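Local coordinates for protein dephospho-CoA kinase (Campylobacter jejuni subsp. jejuni serotype O:2, PDB 4ZO4) that probably catalyses the ATP-dependent phosphorylation of the 3'-hydroxyl group of dephospho-CoA, the last step of coenzyme A biosynthesis, at residues A7-A12 / E128-V133; S32-K37 / F115-L120; I38-L43 / I69-L74; F91-I96 / F122-Y127. All coordinates share one frame; numbering follows the deposited sequence.

Contact 1 (A7-A12 / E128-V133); sequences AFFVTA and ENLGKV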
loop_
_atom_site.group_PDB
_atom_site.type_symbol
_atom_site.label_atom_id
_atom_site.label_comp_id
_atom_site.label_asym_id
_atom_site.label_seq_id
_atom_site.Cartn_x
_atom_site.Cartn_y
_atom_site.Cartn_z
ATOM N N ALA A 7 -10.601 2.194 31.209
ATOM C CA ALA A 7 -10.043 1.408 30.106
ATOM C C ALA A 7 -8.588 1.670 29.952
ATOM O O ALA A 7 -8.174 2.816 29.828
ATOM C CB ALA A 7 -10.725 1.752 28.800
ATOM N N PHE A 8 -7.808 0.602 29.919
ATOM C CA PHE A 8 -6.410 0.745 29.658
ATOM C C PHE A 8 -6.010 -0.238 28.567
ATOM O O PHE A 8 -6.293 -1.428 28.674
ATOM C CB PHE A 8 -5.630 0.578 30.970
ATOM C CG PHE A 8 -5.869 1.709 31.943
ATOM C CD1 PHE A 8 -5.094 2.855 31.904
ATOM C CD2 PHE A 8 -6.915 1.653 32.850
ATOM C CE1 PHE A 8 -5.338 3.909 32.763
ATOM C CE2 PHE A 8 -7.161 2.703 33.710
ATOM C CZ PHE A 8 -6.373 3.834 33.662
ATOM N N PHE A 9 -5.389 0.259 27.500
ATOM C CA PHE A 9 -4.880 -0.653 26.476
ATOM C C PHE A 9 -3.506 -1.120 26.897
ATOM O O PHE A 9 -2.701 -0.348 27.368
ATOM C CB PHE A 9 -4.911 -0.019 25.054
ATOM C CG PHE A 9 -6.322 0.237 24.549
ATOM C CD1 PHE A 9 -7.082 -0.797 24.016
ATOM C CD2 PHE A 9 -6.913 1.488 24.694
ATOM C CE1 PHE A 9 -8.395 -0.577 23.595
ATOM C CE2 PHE A 9 -8.220 1.711 24.292
ATOM C CZ PHE A 9 -8.963 0.678 23.730
ATOM N N VAL A 10 -3.254 -2.402 26.768
ATOM C CA VAL A 10 -1.947 -2.896 27.070
ATOM C C VAL A 10 -1.321 -3.418 25.795
ATOM O O VAL A 10 -1.788 -4.398 25.230
ATOM C CB VAL A 10 -2.020 -4.034 28.070
ATOM C CG1 VAL A 10 -0.623 -4.587 28.321
ATOM C CG2 VAL A 10 -2.662 -3.544 29.353
ATOM N N THR A 11 -0.252 -2.774 25.343
ATOM C CA THR A 11 0.379 -3.204 24.119
ATOM C C THR A 11 1.874 -3.296 24.330
ATOM O O THR A 11 2.391 -2.637 25.213
ATOM C CB THR A 11 0.029 -2.245 22.965
ATOM O OG1 THR A 11 0.790 -2.594 21.816
ATOM C CG2 THR A 11 0.332 -0.823 23.329
ATOM N N ALA A 12 2.558 -4.121 23.532
ATOM C CA ALA A 12 3.967 -4.411 23.769
ATOM C C ALA A 12 4.796 -4.529 22.518
ATOM O O ALA A 12 4.368 -5.085 21.506
ATOM C CB ALA A 12 4.126 -5.680 24.595
ATOM N N GLU A 128 -7.157 4.710 20.215
ATOM C CA GLU A 128 -6.477 5.664 21.111
ATOM C C GLU A 128 -7.465 6.610 21.808
ATOM O O GLU A 128 -7.181 7.143 22.885
ATOM C CB GLU A 128 -5.433 6.512 20.364
ATOM C CG GLU A 128 -4.661 5.817 19.241
ATOM C CD GLU A 128 -5.128 6.221 17.849
ATOM O OE1 GLU A 128 -5.247 7.440 17.583
ATOM O OE2 GLU A 128 -5.359 5.318 17.014
ATOM N N ASN A 129 -8.620 6.797 21.184
ATOM C CA ASN A 129 -9.593 7.789 21.602
ATOM C C ASN A 129 -10.564 7.222 22.621
ATOM O O ASN A 129 -11.340 7.971 23.225
ATOM C CB ASN A 129 -10.386 8.272 20.388
ATOM C CG ASN A 129 -9.523 8.412 19.159
ATOM O OD1 ASN A 129 -9.623 7.605 18.229
ATOM N ND2 ASN A 129 -8.634 9.409 19.160
ATOM N N LEU A 130 -10.527 5.900 22.797
ATOM C CA LEU A 130 -11.445 5.213 23.697
ATOM C C LEU A 130 -10.954 5.266 25.142
ATOM O O LEU A 130 -11.766 5.329 26.057
ATOM C CB LEU A 130 -11.643 3.753 23.266
ATOM C CG LEU A 130 -11.976 3.539 21.792
ATOM C CD1 LEU A 130 -12.367 2.097 21.495
ATOM C CD2 LEU A 130 -13.076 4.497 21.360
ATOM N N GLY A 131 -9.639 5.240 25.340
ATOM C CA GLY A 131 -9.059 5.222 26.673
ATOM C C GLY A 131 -7.591 5.595 26.674
ATOM O O GLY A 131 -7.142 6.396 25.848
ATOM N N LYS A 132 -6.847 5.003 27.603
ATOM C CA LYS A 132 -5.405 5.227 27.715
ATOM C C LYS A 132 -4.533 4.029 27.274
ATOM O O LYS A 132 -4.854 2.839 27.504
ATOM C CB LYS A 132 -5.043 5.643 29.148
ATOM C CG LYS A 132 -4.942 7.148 29.306
ATOM C CD LYS A 132 -5.666 7.657 30.531
ATOM C CE LYS A 132 -5.786 9.171 30.495
ATOM N NZ LYS A 132 -6.987 9.597 31.269
ATOM N N VAL A 133 -3.399 4.368 26.682
ATOM C CA VAL A 133 -2.585 3.384 26.032
ATOM C C VAL A 133 -1.294 3.173 26.799
ATOM O O VAL A 133 -0.532 4.124 27.029
ATOM C CB VAL A 133 -2.260 3.844 24.607
ATOM C CG1 VAL A 133 -1.775 2.680 23.762
ATOM C CG2 VAL A 133 -3.489 4.456 24.004
#
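F9 and V133 form one of two parallel bridges between strand 7-12 and the start of strand 132-136; F8 and K132 form the other. The main bond is F9 N to K132 O, 2.6 Å long and nearly straight, while K132 N reaches A7 O over 3.4 Å and is only weakly bonded. K132 O also lies 3.4 Å from F8 CA in a CA-H...O contact. The two phenylalanines share one conformation, each CG set beside its backbone N (chi1 -68° for F8, -66° for F9), yet successive positions on the strand send the rings to opposite faces of the sheet. On the face of F8 and K132 the side chains run side by side, and K132 CB rests 3.9 Å from F8 CD1. The lysine chain then bends at chi2 (134°) and carries its end away; D176 is one of its neighbours. On the face of F9 and V133, L130 CB comes to the ring edge of F9, 4.1 Å from CZ, with G131 N at the same edge and in the ring plane. V133 CG1 meets F9 CB on this face and lies 4.1 Å from T11 CG2. M104 of helix 82-109 also packs on F9. One well-aligned and one weak backbone bond, with apolar contacts round F9, are consistent with a short junction held mainly at F9, where the incoming chain enters the sheet.

Contact 2 (S32-K37 / F115-L120); sequences SISADK and FVEIPL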
loop_
_atom_site.group_PDB
_atom_site.type_symbol
_atom_site.label_atom_id
_atom_site.label_comp_id
_atom_site.label_asym_id
_atom_site.label_seq_id
_atom_site.Cartn_x
_atom_site.Cartn_y
_atom_site.Cartn_z
ATOM N N SER A 32 -9.124 -8.163 32.471
ATOM C CA SER A 32 -8.614 -7.960 31.109
ATOM C C SER A 32 -9.456 -8.676 30.072
ATOM O O SER A 32 -9.987 -9.757 30.331
ATOM C CB SER A 32 -7.203 -8.496 30.974
ATOM O OG SER A 32 -7.227 -9.915 31.032
ATOM N N ILE A 33 -9.560 -8.085 28.889
ATOM C CA ILE A 33 -10.083 -8.812 27.703
ATOM C C ILE A 33 -8.974 -8.927 26.671
ATOM O O ILE A 33 -8.080 -8.084 26.606
ATOM C CB ILE A 33 -11.335 -8.147 27.093
ATOM C CG1 ILE A 33 -11.016 -6.759 26.539
ATOM C CG2 ILE A 33 -12.428 -8.045 28.147
ATOM C CD1 ILE A 33 -12.246 -5.937 26.223
ATOM N N SER A 34 -8.987 -9.992 25.896
ATOM C CA SER A 34 -7.961 -10.152 24.843
ATOM C C SER A 34 -8.502 -9.774 23.464
ATOM O O SER A 34 -9.558 -10.265 23.052
ATOM C CB SER A 34 -7.426 -11.572 24.816
ATOM O OG SER A 34 -6.551 -11.757 23.716
ATOM N N ALA A 35 -7.773 -8.909 22.754
ATOM C CA ALA A 35 -8.182 -8.469 21.406
ATOM C C ALA A 35 -8.087 -9.625 20.432
ATOM O O ALA A 35 -9.038 -9.869 19.703
ATOM C CB ALA A 35 -7.357 -7.290 20.918
ATOM N N ASP A 36 -6.989 -10.376 20.465
ATOM C CA ASP A 36 -6.845 -11.542 19.569
ATOM C C ASP A 36 -7.829 -12.652 19.839
ATOM O O ASP A 36 -8.202 -13.368 18.917
ATOM C CB ASP A 36 -5.443 -12.132 19.619
ATOM C CG ASP A 36 -4.453 -11.291 18.882
ATOM O OD1 ASP A 36 -4.866 -10.225 18.357
ATOM O OD2 ASP A 36 -3.265 -11.688 18.811
ATOM N N LYS A 37 -8.257 -12.823 21.080
ATOM C CA LYS A 37 -9.212 -13.885 21.359
ATOM C C LYS A 37 -10.533 -13.465 20.719
ATOM O O LYS A 37 -11.087 -14.185 19.890
ATOM C CB LYS A 37 -9.330 -14.144 22.868
ATOM C CG LYS A 37 -8.060 -14.726 23.492
ATOM C CD LYS A 37 -7.998 -16.254 23.359
ATOM C CE LYS A 37 -6.815 -16.875 24.117
ATOM N NZ LYS A 37 -5.681 -17.251 23.211
ATOM N N PHE A 115 -8.152 -3.766 31.567
ATOM C CA PHE A 115 -7.096 -3.792 30.563
ATOM C C PHE A 115 -7.472 -4.600 29.301
ATOM O O PHE A 115 -7.796 -5.790 29.362
ATOM C CB PHE A 115 -5.802 -4.320 31.209
ATOM C CG PHE A 115 -5.272 -3.414 32.299
ATOM C CD1 PHE A 115 -4.609 -2.241 31.969
ATOM C CD2 PHE A 115 -5.480 -3.706 33.649
ATOM C CE1 PHE A 115 -4.148 -1.377 32.948
ATOM C CE2 PHE A 115 -5.026 -2.838 34.636
ATOM C CZ PHE A 115 -4.354 -1.672 34.279
ATOM N N VAL A 116 -7.453 -3.925 28.161
ATOM C CA VAL A 116 -7.663 -4.558 26.860
ATOM C C VAL A 116 -6.288 -4.918 26.331
ATOM O O VAL A 116 -5.517 -4.058 25.868
ATOM C CB VAL A 116 -8.346 -3.592 25.854
ATOM C CG1 VAL A 116 -8.587 -4.270 24.526
ATOM C CG2 VAL A 116 -9.657 -3.035 26.413
ATOM N N GLU A 117 -5.938 -6.180 26.431
ATOM C CA GLU A 117 -4.698 -6.611 25.818
ATOM C C GLU A 117 -4.853 -6.448 24.303
ATOM O O GLU A 117 -5.886 -6.835 23.748
ATOM C CB GLU A 117 -4.410 -8.067 26.197
ATOM C CG GLU A 117 -3.314 -8.698 25.361
ATOM C CD GLU A 117 -2.811 -9.998 25.947
ATOM O OE1 GLU A 117 -3.518 -10.594 26.790
ATOM O OE2 GLU A 117 -1.699 -10.415 25.549
ATOM N N ILE A 118 -3.852 -5.883 23.630
ATOM C CA ILE A 118 -3.961 -5.665 22.168
ATOM C C ILE A 118 -2.606 -5.664 21.451
ATOM O O ILE A 118 -1.674 -5.002 21.894
ATOM C CB ILE A 118 -4.729 -4.356 21.884
ATOM C CG1 ILE A 118 -5.025 -4.183 20.395
ATOM C CG2 ILE A 118 -3.972 -3.151 22.395
ATOM C CD1 ILE A 118 -5.918 -2.999 20.074
ATOM N N PRO A 119 -2.473 -6.430 20.352
ATOM C CA PRO A 119 -1.268 -6.344 19.498
ATOM C C PRO A 119 -1.003 -4.959 18.965
ATOM O O PRO A 119 -1.907 -4.291 18.486
ATOM C CB PRO A 119 -1.569 -7.280 18.335
ATOM C CG PRO A 119 -2.667 -8.195 18.799
ATOM C CD PRO A 119 -3.377 -7.516 19.937
ATOM N N LEU A 120 0.246 -4.532 19.056
ATOM C CA LEU A 120 0.598 -3.138 18.810
ATOM C C LEU A 120 0.006 -2.616 17.517
ATOM O O LEU A 120 -0.508 -1.508 17.516
ATOM C CB LEU A 120 2.123 -2.936 18.851
ATOM C CG LEU A 120 2.707 -1.524 18.674
ATOM C CD1 LEU A 120 2.113 -0.529 19.657
ATOM C CD2 LEU A 120 4.223 -1.533 18.802
#
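The carboxylate of D36 and the F115 ring are the flat groups here. D36 approaches P119 from the opposite direction and lays its carboxylate against CG and CD of the puckered proline ring, D36 CG 3.6 Å from P119 CG. The F115 ring points away from strand 31-34; F21 meets it edge-to-face, and the F8 ring lies against it with planes at about 40°. Between the two strands the backbones pair in parallel, S32 with F115, I33 with V116 and S34 with E117. I33 N donates to F115 O at 2.9 Å, and I33 O receives E117 N at 2.9 Å. A third bond, A35 N to E117 O at 3.0 Å, carries the pairing into the first turn of helix 35-45, where S34 is the N-cap and its OG weakly accepts from K37 N. I33 places CG1 between its backbone N and carbonyl carbon (chi1 64°), which brings CD1 alongside V116, 3.9 Å from CG2. A35 CB packs 3.9 Å from I118 CG1 and also meets P119 CD. On the face of S32 and S34, E117 extends its carboxylate toward K18, one of the predicted ATP-binding residues, as a long, weak ion pair. The arrangement is the outermost strand on this side of the chain's sheet running straight into a helix, laid beside an inner strand of the parallel sheet of a P-loop kinase.

Contact 3 (I38-L43 / I69-L74); sequences IAHKIL and IDRKIL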
loop_
_atom_site.group_PDB
_atom_site.type_symbol
_atom_site.label_atom_id
_atom_site.label_comp_id
_atom_site.label_asym_id
_atom_site.label_seq_id
_atom_site.Cartn_x
_atom_site.Cartn_y
_atom_site.Cartn_z
ATOM N N ILE A 38 -10.996 -12.262 21.048
ATOM C CA ILE A 38 -12.171 -11.703 20.376
ATOM C C ILE A 38 -12.073 -11.850 18.839
ATOM O O ILE A 38 -13.031 -12.267 18.178
ATOM C CB ILE A 38 -12.377 -10.231 20.730
ATOM C CG1 ILE A 38 -12.779 -10.091 22.190
ATOM C CG2 ILE A 38 -13.491 -9.643 19.904
ATOM C CD1 ILE A 38 -12.574 -8.698 22.770
ATOM N N ALA A 39 -10.909 -11.523 18.287
ATOM C CA ALA A 39 -10.690 -11.646 16.848
ATOM C C ALA A 39 -10.861 -13.074 16.335
ATOM O O ALA A 39 -11.495 -13.305 15.302
ATOM C CB ALA A 39 -9.321 -11.104 16.474
ATOM N N HIS A 40 -10.311 -14.027 17.071
ATOM C CA HIS A 40 -10.325 -15.412 16.655
ATOM C C HIS A 40 -11.769 -15.928 16.688
ATOM O O HIS A 40 -12.189 -16.705 15.804
ATOM C CB HIS A 40 -9.357 -16.224 17.538
ATOM C CG HIS A 40 -9.380 -17.702 17.286
ATOM N ND1 HIS A 40 -8.935 -18.620 18.213
ATOM C CD2 HIS A 40 -9.819 -18.426 16.227
ATOM C CE1 HIS A 40 -9.084 -19.840 17.732
ATOM N NE2 HIS A 40 -9.623 -19.751 16.530
ATOM N N LYS A 41 -12.538 -15.440 17.659
ATOM C CA LYS A 41 -13.934 -15.868 17.837
ATOM C C LYS A 41 -14.868 -15.297 16.742
ATOM O O LYS A 41 -15.950 -15.842 16.496
ATOM C CB LYS A 41 -14.435 -15.486 19.250
ATOM C CG LYS A 41 -15.245 -16.582 19.967
ATOM C CD LYS A 41 -16.758 -16.392 19.837
ATOM C CE LYS A 41 -17.558 -17.639 20.195
ATOM N NZ LYS A 41 -17.717 -18.523 19.002
ATOM N N ILE A 42 -14.462 -14.209 16.082
ATOM C CA ILE A 42 -15.261 -13.645 14.996
ATOM C C ILE A 42 -15.275 -14.608 13.804
ATOM O O ILE A 42 -16.347 -14.861 13.215
ATOM C CB ILE A 42 -14.736 -12.264 14.553
ATOM C CG1 ILE A 42 -15.118 -11.172 15.561
ATOM C CG2 ILE A 42 -15.260 -11.885 13.183
ATOM C CD1 ILE A 42 -16.523 -11.241 16.081
ATOM N N LEU A 43 -14.105 -15.162 13.479
ATOM C CA LEU A 43 -14.003 -16.163 12.415
ATOM C C LEU A 43 -14.911 -17.368 12.639
ATOM O O LEU A 43 -15.517 -17.850 11.685
ATOM C CB LEU A 43 -12.572 -16.643 12.255
ATOM C CG LEU A 43 -11.597 -15.514 11.938
ATOM C CD1 LEU A 43 -10.224 -16.108 11.657
ATOM C CD2 LEU A 43 -12.062 -14.623 10.774
ATOM N N ILE A 69 -13.883 -22.867 11.255
ATOM C CA ILE A 69 -13.084 -22.395 10.107
ATOM C C ILE A 69 -11.679 -22.990 10.189
ATOM O O ILE A 69 -11.005 -22.887 11.223
ATOM C CB ILE A 69 -13.005 -20.838 10.052
ATOM C CG1 ILE A 69 -14.170 -20.255 9.255
ATOM C CG2 ILE A 69 -11.698 -20.342 9.449
ATOM C CD1 ILE A 69 -13.957 -20.236 7.756
ATOM N N ASP A 70 -11.242 -23.604 9.095
ATOM C CA ASP A 70 -9.866 -24.043 8.975
ATOM C C ASP A 70 -9.031 -22.782 8.777
ATOM O O ASP A 70 -9.016 -22.209 7.687
ATOM C CB ASP A 70 -9.708 -24.997 7.792
ATOM C CG ASP A 70 -8.540 -25.979 7.960
ATOM O OD1 ASP A 70 -7.547 -25.666 8.658
ATOM O OD2 ASP A 70 -8.621 -27.081 7.365
ATOM N N ARG A 71 -8.375 -22.340 9.853
ATOM C CA ARG A 71 -7.610 -21.089 9.862
ATOM C C ARG A 71 -6.302 -21.190 9.080
ATOM O O ARG A 71 -5.742 -20.174 8.660
ATOM C CB ARG A 71 -7.340 -20.622 11.314
ATOM C CG ARG A 71 -8.400 -19.672 11.882
ATOM C CD ARG A 71 -8.729 -19.911 13.353
ATOM N NE ARG A 71 -7.676 -19.452 14.261
ATOM C CZ ARG A 71 -6.960 -20.223 15.089
ATOM N NH1 ARG A 71 -7.146 -21.543 15.161
ATOM N NH2 ARG A 71 -6.045 -19.664 15.873
ATOM N N LYS A 72 -5.810 -22.411 8.887
ATOM C CA LYS A 72 -4.596 -22.622 8.097
ATOM C C LYS A 72 -4.869 -22.317 6.624
ATOM O O LYS A 72 -4.174 -21.529 5.996
ATOM C CB LYS A 72 -4.091 -24.061 8.256
ATOM C CG LYS A 72 -2.651 -24.267 7.791
ATOM C CD LYS A 72 -2.124 -25.662 8.115
ATOM C CE LYS A 72 -0.844 -25.961 7.336
ATOM N NZ LYS A 72 -0.358 -27.360 7.526
ATOM N N ILE A 73 -5.898 -22.957 6.097
ATOM C CA ILE A 73 -6.357 -22.724 4.746
ATOM C C ILE A 73 -6.736 -21.250 4.515
ATOM O O ILE A 73 -6.276 -20.639 3.538
ATOM C CB ILE A 73 -7.537 -23.660 4.409
ATOM C CG1 ILE A 73 -7.069 -25.121 4.460
ATOM C CG2 ILE A 73 -8.098 -23.368 3.021
ATOM C CD1 ILE A 73 -8.177 -26.144 4.286
ATOM N N LEU A 74 -7.536 -20.663 5.405
ATOM C CA LEU A 74 -7.981 -19.283 5.200
ATOM C C LEU A 74 -6.791 -18.351 5.081
ATOM O O LEU A 74 -6.777 -17.476 4.197
ATOM C CB LEU A 74 -8.873 -18.797 6.335
ATOM C CG LEU A 74 -9.316 -17.329 6.266
ATOM C CD1 LEU A 74 -10.357 -17.132 5.184
ATOM C CD2 LEU A 74 -9.873 -16.897 7.610
#
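H40 and R71 form an imidazole-guanidinium stack between helix 35-45 and the first turn of helix 71-80, a helix-to-helix contact beyond the end of the sheet. The two side chains cross at about a right angle, but their flat ends are nearly parallel, with planes 24° apart and centres separated by 3.5 Å. R71 CZ lies over one face of the imidazole, offset toward its rim, and NE2 of H40 in turn lies over the guanidinium. Facing NE and NH1 in this way, NE2 makes no hydrogen bond with either. H40 reaches across because its CG stands anti to the backbone N (chi1 175°), whereas R71 bends at chi2 and chi3 to lay its group flat. The strongest polar partner of R71 is E76 of the second subunit, which forms a salt bridge with NH2 and ties the stack to the subunit interface. Next to the stack, L43 points toward the 69-74 segment, where D70 is the N-cap of helix 71-80. CD1 of L43 touches R71 CG at 4.0 Å, the side chains crossing at about a right angle, and L74 CD2 at 4.1 Å. At the end of the contact, I69 CG1 packs 3.7 Å from the carbonyl O of L43.

Contact 4 (F91-I96 / F122-Y127); sequences FTHPKI and FESGAY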
loop_
_atom_site.group_PDB
_atom_site.type_symbol
_atom_site.label_atom_id
_atom_site.label_comp_id
_atom_site.label_asym_id
_atom_site.label_seq_id
_atom_site.Cartn_x
_atom_site.Cartn_y
_atom_site.Cartn_z
ATOM N N PHE A 91 -14.403 -7.612 5.932
ATOM C CA PHE A 91 -15.357 -8.468 6.631
ATOM C C PHE A 91 -15.251 -8.394 8.141
ATOM O O PHE A 91 -16.274 -8.373 8.804
ATOM C CB PHE A 91 -15.165 -9.910 6.215
ATOM C CG PHE A 91 -16.283 -10.803 6.630
ATOM C CD1 PHE A 91 -17.499 -10.774 5.970
ATOM C CD2 PHE A 91 -16.106 -11.702 7.653
ATOM C CE1 PHE A 91 -18.533 -11.634 6.350
ATOM C CE2 PHE A 91 -17.116 -12.552 8.051
ATOM C CZ PHE A 91 -18.325 -12.535 7.389
ATOM N N THR A 92 -14.019 -8.397 8.671
ATOM C CA THR A 92 -13.774 -8.639 10.094
ATOM C C THR A 92 -13.701 -7.356 10.906
ATOM O O THR A 92 -14.198 -7.284 12.007
ATOM C CB THR A 92 -12.438 -9.370 10.307
ATOM O OG1 THR A 92 -11.397 -8.691 9.605
ATOM C CG2 THR A 92 -12.506 -10.777 9.798
ATOM N N HIS A 93 -13.054 -6.341 10.349
ATOM C CA HIS A 93 -12.823 -5.090 11.045
ATOM C C HIS A 93 -14.038 -4.542 11.798
ATOM O O HIS A 93 -13.933 -4.273 12.994
ATOM C CB HIS A 93 -12.260 -4.013 10.113
ATOM C CG HIS A 93 -10.845 -4.245 9.677
ATOM N ND1 HIS A 93 -10.226 -3.468 8.714
ATOM C CD2 HIS A 93 -9.925 -5.160 10.065
ATOM C CE1 HIS A 93 -8.979 -3.879 8.556
ATOM N NE2 HIS A 93 -8.776 -4.917 9.347
ATOM N N PRO A 94 -15.179 -4.331 11.117
ATOM C CA PRO A 94 -16.305 -3.788 11.909
ATOM C C PRO A 94 -16.850 -4.766 12.986
ATOM O O PRO A 94 -17.344 -4.330 14.041
ATOM C CB PRO A 94 -17.353 -3.484 10.857
ATOM C CG PRO A 94 -16.984 -4.340 9.659
ATOM C CD PRO A 94 -15.500 -4.439 9.682
ATOM N N LYS A 95 -16.725 -6.063 12.745
ATOM C CA LYS A 95 -17.162 -7.087 13.703
ATOM C C LYS A 95 -16.259 -7.157 14.909
ATOM O O LYS A 95 -16.727 -7.369 16.042
ATOM C CB LYS A 95 -17.195 -8.468 13.047
ATOM C CG LYS A 95 -18.355 -8.636 12.113
ATOM C CD LYS A 95 -18.164 -9.835 11.202
ATOM C CE LYS A 95 -19.284 -9.981 10.170
ATOM N NZ LYS A 95 -19.049 -9.187 8.918
ATOM N N ILE A 96 -14.965 -6.982 14.674
ATOM C CA ILE A 96 -14.012 -6.953 15.787
ATOM C C ILE A 96 -14.216 -5.658 16.612
ATOM O O ILE A 96 -14.354 -5.704 17.847
ATOM C CB ILE A 96 -12.553 -7.126 15.313
ATOM C CG1 ILE A 96 -12.355 -8.390 14.440
ATOM C CG2 ILE A 96 -11.675 -7.308 16.519
ATOM C CD1 ILE A 96 -11.059 -8.449 13.635
ATOM N N PHE A 122 -2.741 -3.423 15.657
ATOM C CA PHE A 122 -4.037 -4.054 15.486
ATOM C C PHE A 122 -4.823 -3.141 14.638
ATOM O O PHE A 122 -4.651 -1.943 14.714
ATOM C CB PHE A 122 -4.747 -4.178 16.826
ATOM C CG PHE A 122 -5.769 -5.276 16.899
ATOM C CD1 PHE A 122 -7.061 -4.993 17.255
ATOM C CD2 PHE A 122 -5.412 -6.598 16.665
ATOM C CE1 PHE A 122 -7.990 -6.001 17.371
ATOM C CE2 PHE A 122 -6.341 -7.617 16.758
ATOM C CZ PHE A 122 -7.633 -7.314 17.111
ATOM N N GLU A 123 -5.751 -3.713 13.888
ATOM C CA GLU A 123 -6.321 -3.063 12.742
ATOM C C GLU A 123 -7.677 -2.407 12.951
ATOM O O GLU A 123 -7.909 -1.287 12.483
ATOM C CB GLU A 123 -6.446 -4.090 11.617
ATOM C CG GLU A 123 -5.151 -4.373 10.883
ATOM C CD GLU A 123 -5.347 -5.210 9.623
ATOM O OE1 GLU A 123 -6.461 -5.749 9.398
ATOM O OE2 GLU A 123 -4.379 -5.338 8.851
ATOM N N SER A 124 -8.581 -3.097 13.624
ATOM C CA SER A 124 -10.015 -2.835 13.409
ATOM C C SER A 124 -10.591 -1.468 13.834
ATOM O O SER A 124 -11.808 -1.298 13.892
ATOM C CB SER A 124 -10.827 -3.976 14.000
ATOM O OG SER A 124 -10.524 -5.163 13.281
ATOM N N GLY A 125 -9.725 -0.492 14.082
ATOM C CA GLY A 125 -10.147 0.873 14.355
ATOM C C GLY A 125 -9.027 1.630 15.034
ATOM O O GLY A 125 -7.959 1.060 15.309
ATOM N N ALA A 126 -9.271 2.915 15.289
ATOM C CA ALA A 126 -8.335 3.768 16.025
ATOM C C ALA A 126 -8.755 3.809 17.492
ATOM O O ALA A 126 -9.624 4.594 17.884
ATOM C CB ALA A 126 -8.307 5.167 15.429
ATOM N N TYR A 127 -8.122 2.958 18.298
ATOM C CA TYR A 127 -8.526 2.741 19.692
ATOM C C TYR A 127 -7.932 3.739 20.693
ATOM O O TYR A 127 -8.201 3.644 21.888
ATOM C CB TYR A 127 -8.158 1.310 20.110
ATOM C CG TYR A 127 -8.875 0.225 19.307
ATOM C CD1 TYR A 127 -10.158 -0.203 19.659
ATOM C CD2 TYR A 127 -8.263 -0.380 18.195
ATOM C CE1 TYR A 127 -10.808 -1.195 18.939
ATOM C CE2 TYR A 127 -8.913 -1.369 17.454
ATOM C CZ TYR A 127 -10.180 -1.775 17.836
ATOM O OH TYR A 127 -10.829 -2.748 17.123
#
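S124 OG is the polar atom round which this contact gathers: it lies 3.2 Å from H93 CA, 3.3 Å from H93 CD2 and 3.3 Å from I96 CD1, and it is hydrogen-bonded to N80 of the second subunit, which satisfies this buried hydroxyl. Next to it, OE1 of E123 accepts from NE2 of H93. That bond is modelled at 2.5 Å, a doubtful length at this resolution. OE1 meets the imidazole at its edge, near the ring plane, while the carboxylate stands almost perpendicular to the ring at 87°. The other oxygen, OE2, forms a salt bridge with K85 of the second subunit. H93 turns its CG beside the backbone N (chi1 -71°), and this lets the ring reach out from helix 82-109 to the loop; the helix is kinked just after it, at P94, whose N has no hydrogen to give. I96, one turn on from H93, points its side chain at the loop: CB faces S124 CB at 3.8 Å, and CG2 meets CE1 of the F122 ring at 4.0 Å. The F122 ring is also packed by A35 and D36 of helix 35-45. Taken together, the loop following strand 114-117 is held to the long helix 82-109 by I96 packing on F122 and S124, with the H93-E123 pair at its edge, and N80 and K85 of the second subunit complete the contact at an interface between subunits in this P-loop NTPase fold.

Contacts 1 and 2 share the parallel five-stranded sheet, centres about 10 Å apart, on neighbouring strands 7-12 and 114-117; the strand order 2-3-1-4-5 suits a P-loop kinase. Contacts 3 and 4 lie in the helical part, centres about 15 Å apart, contact 4 joining helix 82-109 to a loop; both touch the second subunit, which contact 2 reaches only through P119. Helix 35-45 carries the chain from contact 2 into contact 3, and its residues also pack on contact 4. Along the chain, contact 1 encloses the other three, contact 3 is nested within contact 2, and contacts 2 and 4 interleave. The sheet end near the predicted ATP site is thereby joined to the helical, interface-forming part.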